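Local atomic coordinates of conserved hypothetical protein (Pyrococcus furiosus, PDB entry 1YCY), a protein that is of unknown function but has an Sm-like fold and may bind RNA. Residues V19-G24 and I41-V46. Sequence-based numbering, arbitrary orientation.
Sequences VAVSVG and ILLKDV
Backbone hydrogen bonding to Phe29 fixes Val21 in its strand, and the side chain of Val21 faces Ile41 and Leu43 through a purely apolar contact. No hydrogen bond joins 19-24 to 41-46. The ends of Val21 and Ile41 meet head-on across the interior, with Val21 CG2 4.0 Å from Ile41 CD1. With CG1 of Val21 lying opposite the backbone N (chi1 -173°), the other methyl, CG2, remains beside that N and makes the contact. In Ile41, CG1 sits over the backbone, flanked by N and C (chi1 76°), and the chain then runs extended through chi2 (169°), which carries CD1 outward to the valine. Leu43 adds a second, looser touch to the same methyl, its CD2 lying 4.3 Å from Val21 CG2. Strand 30-36 lies between strands 18-23 and 40-48 in sheet order, so the contact spans the interior of the strongly bent five-stranded antiparallel sheet that follows the N-terminal helix in the Sm fold. All three residues are buried close to the centre of the chain. Ile64 and Ile67 of strand 64-69 also pack on Val21, while Ile59 of strand 51-60 touches both Ile41 and Leu43. Leu42, between the two inward residues, packs against Val10 of a second subunit as well as Glu34 and Gln56 of its own chain.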
loop_
_atom_site.group_PDB
_atom_site.type_symbol
_atom_site.label_atom_id
_atom_site.label_comp_id
_atom_site.label_asym_id
_atom_site.label_seq_id
_atom_site.Cartn_x
_atom_site.Cartn_y
_atom_site.Cartn_z
ATOM N N VAL A 19 25.595 -13.187 -13.140
ATOM C CA VAL A 19 25.301 -12.320 -12.005
ATOM C C VAL A 19 23.806 -12.222 -11.844
ATOM O O VAL A 19 23.079 -12.329 -12.830
ATOM C CB VAL A 19 25.878 -10.902 -12.188
ATOM C CG1 VAL A 19 27.357 -10.975 -12.405
ATOM C CG2 VAL A 19 25.208 -10.169 -13.353
ATOM N N ALA A 20 23.352 -12.042 -10.598
ATOM C CA ALA A 20 21.946 -11.667 -10.314
ATOM C C ALA A 20 21.868 -10.157 -10.108
ATOM O O ALA A 20 22.805 -9.539 -9.587
ATOM C CB ALA A 20 21.426 -12.390 -9.114
ATOM N N VAL A 21 20.763 -9.565 -10.567
ATOM C CA VAL A 21 20.499 -8.138 -10.347
ATOM C C VAL A 21 19.086 -7.965 -9.834
ATOM O O VAL A 21 18.144 -8.563 -10.373
ATOM C CB VAL A 21 20.651 -7.280 -11.626
ATOM C CG1 VAL A 21 20.526 -5.812 -11.283
ATOM C CG2 VAL A 21 22.001 -7.523 -12.315
ATOM N N SER A 22 18.960 -7.149 -8.787
ATOM C CA SER A 22 17.677 -6.674 -8.272
ATOM C C SER A 22 17.495 -5.214 -8.731
ATOM O O SER A 22 18.349 -4.356 -8.448
ATOM C CB SER A 22 17.673 -6.754 -6.735
ATOM O OG SER A 22 16.501 -6.203 -6.135
ATOM N N VAL A 23 16.398 -4.959 -9.463
ATOM C CA VAL A 23 16.005 -3.605 -9.926
ATOM C C VAL A 23 14.663 -3.243 -9.290
ATOM O O VAL A 23 13.721 -4.037 -9.369
ATOM C CB VAL A 23 15.839 -3.559 -11.458
ATOM N N GLY A 24 14.559 -2.072 -8.653
ATOM C CA GLY A 24 13.384 -1.767 -7.831
ATOM C C GLY A 24 13.320 -2.643 -6.581
ATOM O O GLY A 24 12.966 -3.839 -6.630
ATOM N N ILE A 41 24.210 -1.170 -17.365
ATOM C CA ILE A 41 24.802 -2.486 -17.585
ATOM C C ILE A 41 24.032 -3.339 -18.581
ATOM O O ILE A 41 22.789 -3.364 -18.609
ATOM C CB ILE A 41 25.032 -3.315 -16.284
ATOM C CG1 ILE A 41 23.738 -3.910 -15.742
ATOM C CG2 ILE A 41 25.764 -2.473 -15.232
ATOM C CD1 ILE A 41 23.993 -4.921 -14.638
ATOM N N LEU A 42 24.807 -4.057 -19.388
ATOM C CA LEU A 42 24.278 -4.875 -20.436
ATOM C C LEU A 42 24.394 -6.299 -19.989
ATOM O O LEU A 42 25.479 -6.758 -19.683
ATOM C CB LEU A 42 25.082 -4.651 -21.717
ATOM C CG LEU A 42 24.786 -5.573 -22.920
ATOM C CD1 LEU A 42 23.278 -5.776 -23.185
ATOM C CD2 LEU A 42 25.502 -5.017 -24.149
ATOM N N LEU A 43 23.264 -6.982 -19.927
ATOM C CA LEU A 43 23.233 -8.407 -19.663
ATOM C C LEU A 43 22.959 -9.181 -20.943
ATOM O O LEU A 43 22.232 -8.717 -21.823
ATOM C CB LEU A 43 22.155 -8.755 -18.628
ATOM C CG LEU A 43 22.591 -8.885 -17.169
ATOM C CD1 LEU A 43 23.486 -7.698 -16.774
ATOM C CD2 LEU A 43 21.335 -9.044 -16.256
ATOM N N LYS A 44 23.543 -10.378 -21.006
ATOM C CA LYS A 44 23.440 -11.300 -22.126
ATOM C C LYS A 44 22.811 -12.586 -21.592
ATOM O O LYS A 44 23.070 -12.976 -20.465
ATOM C CB LYS A 44 24.855 -11.552 -22.694
ATOM C CG LYS A 44 24.977 -12.529 -23.901
ATOM C CD LYS A 44 26.456 -12.811 -24.293
ATOM N N ASP A 45 21.963 -13.218 -22.393
ATOM C CA ASP A 45 21.376 -14.527 -22.076
ATOM C C ASP A 45 20.704 -14.510 -20.726
ATOM O O ASP A 45 21.239 -15.029 -19.752
ATOM C CB ASP A 45 22.439 -15.634 -22.150
ATOM C CG ASP A 45 23.097 -15.735 -23.546
ATOM O OD1 ASP A 45 22.368 -15.609 -24.574
ATOM O OD2 ASP A 45 24.342 -15.936 -23.605
ATOM N N VAL A 46 19.517 -13.911 -20.686
ATOM C CA VAL A 46 18.830 -13.600 -19.436
ATOM C C VAL A 46 17.775 -14.656 -19.063
ATOM O O VAL A 46 16.924 -15.038 -19.898
ATOM C CB VAL A 46 18.191 -12.195 -19.510
ATOM C CG1 VAL A 46 17.404 -11.898 -18.239
ATOM C CG2 VAL A 46 19.282 -11.122 -19.763
#